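Local structure of tyrosine specific protein phosphatase, putative (Trypanosoma brucei, 3M4U) at residues A16-S19 and R20-E24; Q275-E278 and Q279-V282. The protein probably acts as a protein tyrosine phosphatase, and dephosphorylates the nucleolar protein NOPP44/46 in the trypanosome. One frame throughout, in Å; residues are numbered along the deposited sequence.

Contact 1: A16-S19 and R20-E24; sequences AQYS and RMQRE
S19 and R23 meet one turn apart, in a local i to i+4 contact along the solvent side of helix 14-31, the first helix of the chain. Four backbone bonds, from R20, M21, Q22 and R23 back to A16, Q17, Y18 and S19, carry the helix through both segments. R23 has CG wedged between its backbone N and carbonyl carbon (chi1 69°), and its chain turns back along the helix. The guanidinium lays one face over R20 CA, 3.9 Å from the plane, and presents its edge to the serine. There R23 NH1 donates a hydrogen bond to S19 OG, though its length of 2.4 Å is doubtful. One water joins this corner: it donates to A16 O at 2.8 Å, accepts from R23 NH2 at 2.8 Å, and lies 3.0 Å from S19 OG. On another side, Q22 OE1 comes within 3.3 Å of Y18 CE2, ring and amide planes being 81° apart. M21 turns inward, onto A281 and Y284 of helix 277-290. R20, its chain extended, grips E24 side-on: NE (3.1 Å) and NH2 (3.3 Å) both reach E24 OE2, from one face of the carboxylate, while NH1 forms a salt bridge with D256. E24 OE1 is hydrogen-bonded to the hydroxyls of Y280 and Y284. The salt bridge to R20 would favour an ionised E24, and bonds at both oxygens would restrict the carboxylate's rotation.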
ATOM      1  N   ALA A  16       6.142  -0.825  29.022  1.00 55.35           N
ATOM      2  CA  ALA A  16       7.429  -0.441  28.446  1.00 52.92           C
ATOM      3  C   ALA A  16       7.432  -0.609  26.926  1.00 51.02           C
ATOM      4  O   ALA A  16       8.032   0.197  26.217  1.00 50.22           O
ATOM      5  CB  ALA A  16       8.576  -1.220  29.090  1.00 43.22           C
ATOM      6  N   GLN A  17       6.757  -1.645  26.430  1.00 50.02           N
ATOM      7  CA  GLN A  17       6.609  -1.843  24.987  1.00 51.67           C
ATOM      8  C   GLN A  17       5.933  -0.644  24.343  1.00 53.40           C
ATOM      9  O   GLN A  17       6.439  -0.063  23.370  1.00 49.96           O
ATOM     10  CB  GLN A  17       5.778  -3.089  24.693  1.00 48.90           C
ATOM     11  CG  GLN A  17       6.518  -4.391  24.914  1.00 48.17           C
ATOM     12  CD  GLN A  17       5.587  -5.592  24.868  1.00 49.44           C
ATOM     13  OE1 GLN A  17       4.377  -5.457  25.074  1.00 47.21           O
ATOM     14  NE2 GLN A  17       6.146  -6.773  24.600  1.00 42.77           N
ATOM     15  N   TYR A  18       4.777  -0.278  24.885  1.00 49.14           N
ATOM     16  CA  TYR A  18       4.039   0.853  24.359  1.00 51.64           C
ATOM     17  C   TYR A  18       4.925   2.110  24.392  1.00 56.64           C
ATOM     18  O   TYR A  18       5.199   2.737  23.349  1.00 53.34           O
ATOM     19  CB  TYR A  18       2.755   1.055  25.155  1.00 53.88           C
ATOM     20  CG  TYR A  18       1.964   2.259  24.720  1.00 60.49           C
ATOM     21  CD1 TYR A  18       0.889   2.130  23.848  1.00 57.92           C
ATOM     22  CD2 TYR A  18       2.308   3.535  25.168  1.00 62.13           C
ATOM     23  CE1 TYR A  18       0.167   3.236  23.439  1.00 60.48           C
ATOM     24  CE2 TYR A  18       1.593   4.651  24.763  1.00 63.41           C
ATOM     25  CZ  TYR A  18       0.522   4.495  23.898  1.00 67.68           C
ATOM     26  OH  TYR A  18      -0.196   5.601  23.496  1.00 73.50           O
ATOM     27  N   SER A  19       5.382   2.456  25.592  1.00 51.69           N
ATOM     28  CA  SER A  19       6.302   3.571  25.786  1.00 52.02           C
ATOM     29  C   SER A  19       7.435   3.544  24.765  1.00 47.94           C
ATOM     30  O   SER A  19       7.820   4.583  24.221  1.00 52.22           O
ATOM     31  CB  SER A  19       6.866   3.538  27.217  1.00 53.82           C
ATOM     32  OG  SER A  19       8.191   4.056  27.282  1.00 45.96           O
ATOM     33  N   ARG A  20       7.974   2.353  24.523  1.00 47.30           N
ATOM     34  CA  ARG A  20       9.071   2.180  23.572  1.00 50.59           C
ATOM     35  C   ARG A  20       8.605   2.455  22.139  1.00 49.39           C
ATOM     36  O   ARG A  20       9.292   3.121  21.360  1.00 48.93           O
ATOM     37  CB  ARG A  20       9.660   0.761  23.651  1.00 48.71           C
ATOM     38  CG  ARG A  20      10.799   0.547  22.662  1.00 48.34           C
ATOM     39  CD  ARG A  20      11.251  -0.895  22.513  1.00 45.85           C
ATOM     40  NE  ARG A  20      12.119  -1.001  21.341  1.00 51.00           N
ATOM     41  CZ  ARG A  20      12.978  -1.990  21.108  1.00 51.21           C
ATOM     42  NH1 ARG A  20      13.103  -2.987  21.975  1.00 51.65           N
ATOM     43  NH2 ARG A  20      13.724  -1.976  20.006  1.00 48.99           N
ATOM     44  N   MET A  21       7.445   1.920  21.785  1.00 47.45           N
ATOM     45  CA  MET A  21       6.907   2.167  20.458  1.00 48.84           C
ATOM     46  C   MET A  21       6.631   3.650  20.301  1.00 48.93           C
ATOM     47  O   MET A  21       6.911   4.233  19.245  1.00 45.85           O
ATOM     48  CB  MET A  21       5.653   1.328  20.200  1.00 45.87           C
ATOM     49  CG  MET A  21       5.968  -0.165  20.155  1.00 44.55           C
ATOM     50  SD  MET A  21       4.592  -1.245  19.710  1.00 41.60           S
ATOM     51  CE  MET A  21       3.367  -0.793  20.938  1.00 50.55           C
ATOM     52  N   GLN A  22       6.120   4.271  21.359  1.00 45.64           N
ATOM     53  CA  GLN A  22       5.785   5.684  21.269  1.00 45.64           C
ATOM     54  C   GLN A  22       7.017   6.553  21.006  1.00 53.04           C
ATOM     55  O   GLN A  22       7.031   7.339  20.043  1.00 52.60           O
ATOM     56  CB  GLN A  22       4.980   6.144  22.483  1.00 49.86           C
ATOM     57  CG  GLN A  22       5.553   7.312  23.249  1.00 56.37           C
ATOM     58  CD  GLN A  22       5.223   7.208  24.734  1.00 68.40           C
ATOM     59  OE1 GLN A  22       4.167   6.676  25.105  1.00 68.62           O
ATOM     60  NE2 GLN A  22       6.131   7.693  25.592  1.00 59.36           N
ATOM     61  N   ARG A  23       8.071   6.403  21.808  1.00 47.43           N
ATOM     62  CA  ARG A  23       9.236   7.254  21.579  1.00 48.98           C
ATOM     63  C   ARG A  23       9.994   6.862  20.312  1.00 48.88           C
ATOM     64  O   ARG A  23      10.642   7.701  19.685  1.00 48.40           O
ATOM     65  CB  ARG A  23      10.151   7.375  22.810  1.00 53.09           C
ATOM     66  CG  ARG A  23      10.909   6.125  23.207  1.00 55.00           C
ATOM     67  CD  ARG A  23      11.698   6.348  24.507  1.00 55.39           C
ATOM     68  NE  ARG A  23      12.090   5.073  25.101  1.00 50.91           N
ATOM     69  CZ  ARG A  23      11.351   4.421  25.985  1.00 46.68           C
ATOM     70  NH1 ARG A  23      10.201   4.952  26.387  1.00 48.02           N
ATOM     71  NH2 ARG A  23      11.761   3.252  26.469  1.00 46.01           N
ATOM     72  N   GLU A  24       9.899   5.597  19.918  1.00 49.88           N
ATOM     73  CA  GLU A  24      10.436   5.198  18.622  1.00 48.37           C
ATOM     74  C   GLU A  24       9.712   5.945  17.504  1.00 48.34           C
ATOM     75  O   GLU A  24      10.343   6.455  16.574  1.00 50.35           O
ATOM     76  CB  GLU A  24      10.295   3.692  18.403  1.00 51.33           C
ATOM     77  CG  GLU A  24      11.353   2.845  19.093  1.00 53.16           C
ATOM     78  CD  GLU A  24      11.339   1.409  18.611  1.00 53.10           C
ATOM     79  OE1 GLU A  24      10.287   0.984  18.077  1.00 53.15           O
ATOM     80  OE2 GLU A  24      12.369   0.707  18.763  1.00 52.08           O
TER
HETATM   81  O   HOH W   1       9.918   1.583  27.721  1.00 42.79           O

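Contact 2: Q275-E278 and Q279-V282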
ATOM      1  N   GLN A 275       1.376   6.183   9.358  1.00 34.54           N
ATOM      2  CA  GLN A 275       0.932   7.503   9.812  1.00 38.75           C
ATOM      3  C   GLN A 275       0.718   7.610  11.303  1.00 38.26           C
ATOM      4  O   GLN A 275       0.840   8.689  11.860  1.00 41.51           O
ATOM      5  CB  GLN A 275      -0.363   7.923   9.119  1.00 34.28           C
ATOM      6  CG  GLN A 275      -0.176   8.660   7.812  1.00 41.82           C
ATOM      7  CD  GLN A 275      -1.504   8.988   7.139  1.00 45.88           C
ATOM      8  OE1 GLN A 275      -1.621   9.980   6.411  1.00 43.93           O
ATOM      9  NE2 GLN A 275      -2.515   8.157   7.385  1.00 42.44           N
ATOM     10  N   ARG A 276       0.372   6.498  11.941  1.00 38.94           N
ATOM     11  CA  ARG A 276      -0.041   6.535  13.338  1.00 38.90           C
ATOM     12  C   ARG A 276       0.730   5.540  14.175  1.00 40.33           C
ATOM     13  O   ARG A 276       1.149   4.476  13.692  1.00 37.66           O
ATOM     14  CB  ARG A 276      -1.540   6.253  13.472  1.00 36.38           C
ATOM     15  CG  ARG A 276      -2.444   7.233  12.739  1.00 36.37           C
ATOM     16  CD  ARG A 276      -2.523   8.569  13.436  1.00 40.79           C
ATOM     17  NE  ARG A 276      -3.838   9.196  13.286  1.00 44.99           N
ATOM     18  CZ  ARG A 276      -4.130  10.108  12.357  1.00 50.59           C
ATOM     19  NH1 ARG A 276      -3.190  10.500  11.487  1.00 47.61           N
ATOM     20  NH2 ARG A 276      -5.359  10.627  12.292  1.00 36.12           N
ATOM     21  N   LEU A 277       0.897   5.898  15.442  1.00 40.60           N
ATOM     22  CA  LEU A 277       1.531   5.030  16.418  1.00 41.75           C
ATOM     23  C   LEU A 277       0.877   3.660  16.359  1.00 34.35           C
ATOM     24  O   LEU A 277       1.553   2.639  16.273  1.00 33.36           O
ATOM     25  CB  LEU A 277       1.390   5.622  17.823  1.00 37.51           C
ATOM     26  CG  LEU A 277       1.864   4.710  18.962  1.00 42.69           C
ATOM     27  CD1 LEU A 277       3.302   4.304  18.737  1.00 36.96           C
ATOM     28  CD2 LEU A 277       1.694   5.383  20.331  1.00 42.58           C
ATOM     29  N   GLU A 278      -0.448   3.663  16.391  1.00 33.46           N
ATOM     30  CA  GLU A 278      -1.248   2.444  16.314  1.00 37.55           C
ATOM     31  C   GLU A 278      -0.896   1.557  15.115  1.00 32.84           C
ATOM     32  O   GLU A 278      -0.875   0.333  15.215  1.00 32.66           O
ATOM     33  CB  GLU A 278      -2.740   2.792  16.301  1.00 31.74           C
ATOM     34  CG  GLU A 278      -3.243   3.347  17.635  1.00 34.89           C
ATOM     35  CD  GLU A 278      -2.973   4.855  17.839  1.00 45.85           C
ATOM     36  OE1 GLU A 278      -2.480   5.553  16.917  1.00 39.37           O
ATOM     37  OE2 GLU A 278      -3.271   5.349  18.948  1.00 57.63           O
ATOM     38  N   GLN A 279      -0.606   2.178  13.984  1.00 36.33           N
ATOM     39  CA  GLN A 279      -0.246   1.419  12.801  1.00 37.32           C
ATOM     40  C   GLN A 279       1.141   0.831  12.978  1.00 31.90           C
ATOM     41  O   GLN A 279       1.383  -0.322  12.636  1.00 36.04           O
ATOM     42  CB  GLN A 279      -0.349   2.299  11.546  1.00 34.37           C
ATOM     43  CG  GLN A 279      -1.779   2.724  11.261  1.00 34.74           C
ATOM     44  CD  GLN A 279      -1.915   3.665  10.075  1.00 34.10           C
ATOM     45  OE1 GLN A 279      -0.974   4.374   9.716  1.00 35.10           O
ATOM     46  NE2 GLN A 279      -3.103   3.690   9.477  1.00 27.87           N
ATOM     47  N   TYR A 280       2.044   1.640  13.517  1.00 33.95           N
ATOM     48  CA  TYR A 280       3.397   1.215  13.834  1.00 30.58           C
ATOM     49  C   TYR A 280       3.318  -0.008  14.715  1.00 35.10           C
ATOM     50  O   TYR A 280       4.041  -0.979  14.510  1.00 36.46           O
ATOM     51  CB  TYR A 280       4.138   2.340  14.568  1.00 37.49           C
ATOM     52  CG  TYR A 280       5.625   2.102  14.797  1.00 41.74           C
ATOM     53  CD1 TYR A 280       6.463   1.753  13.739  1.00 37.97           C
ATOM     54  CD2 TYR A 280       6.197   2.252  16.067  1.00 40.60           C
ATOM     55  CE1 TYR A 280       7.813   1.543  13.930  1.00 41.13           C
ATOM     56  CE2 TYR A 280       7.561   2.047  16.268  1.00 41.58           C
ATOM     57  CZ  TYR A 280       8.362   1.690  15.191  1.00 43.83           C
ATOM     58  OH  TYR A 280       9.712   1.480  15.355  1.00 43.43           O
ATOM     59  N   ALA A 281       2.417   0.040  15.688  1.00 35.67           N
ATOM     60  CA  ALA A 281       2.218  -1.063  16.622  1.00 36.32           C
ATOM     61  C   ALA A 281       1.825  -2.370  15.921  1.00 38.69           C
ATOM     62  O   ALA A 281       2.317  -3.447  16.272  1.00 33.80           O
ATOM     63  CB  ALA A 281       1.183  -0.687  17.656  1.00 36.71           C
ATOM     64  N   VAL A 282       0.935  -2.271  14.938  1.00 36.23           N
ATOM     65  CA  VAL A 282       0.524  -3.438  14.161  1.00 35.67           C
ATOM     66  C   VAL A 282       1.734  -4.221  13.634  1.00 36.05           C
ATOM     67  O   VAL A 282       1.791  -5.451  13.740  1.00 34.92           O
ATOM     68  CB  VAL A 282      -0.419  -3.016  13.003  1.00 36.24           C
ATOM     69  CG1 VAL A 282      -0.502  -4.086  11.913  1.00 31.07           C
ATOM     70  CG2 VAL A 282      -1.788  -2.691  13.552  1.00 35.19           C
TER
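Q279 reaches back over the first turn of helix 277-290 to the backbone of Q275 and R276, a helix N-terminus with R276 at the N-cap. Q279 CB sits 3.4 Å from R276 O. CG turns beside the backbone N, anti to the carbonyl carbon (chi1 -66°), and passes R276 CB at 4.2 Å. From there the chain runs extended, bringing CD to 4.1 Å from R276 N. At the tip the amide divides its work. OE1 accepts from Q275 N at 3.0 Å, the donor almost in line with the amide carbonyl (C=O...N 170°), and takes a weaker bond from R276 N at 3.4 Å. NE2 donates to G201 O, in what by sequence is the WPD loop. One side chain thus serves the backbone N-H groups of Q275 and, weakly, R276, and ties this end of the helix to that loop. R276 O in turn starts the helical bonding, with a bond from Y280 N and a weak one from Q279 N; A281 N and V282 N continue it to L277 O and E278 O. By its sequence and place, Q275 corresponds to the glutamine of the family's Q-loop. Its side chain packs on H200 and I233, about 4 Å from a bound phosphate, consistent with a place at the active-site pocket, which would make Q279 a second-shell residue that helps to position its backbone. Away from that pocket, Y280 has CG anti to its own N (chi1 -172°), which sends the ring between helices 14-31 and 258-269; Y284, one turn on in its own helix, meets it edge-to-face. On the same flank L277 makes a loose apolar approach, its CD1 lying 4.4 Å from Y280 CD2.

Overall arrangement
From the N terminus, the chain forms contact 1 within helix 14-31, runs through the mixed sheet and the helices that follow, and reaches contact 2 at the start of helix 277-290. Each contact joins adjoining segments, so neither closes a long loop; they stand in series, without nesting or crossing, on the same side of the chain's centre. In space their centres are only 11 Å apart, because the two helices pack together. L277 packs into the interface, with CD1 3.6 Å from M21 O and CD2 3.7 Å from Y18 OH, and the Y280 hydroxyl is hydrogen-bonded to E24 across it. Contact 2 thus lies between the N-terminal helix and the probable active-site pocket, whose Q-loop it carries.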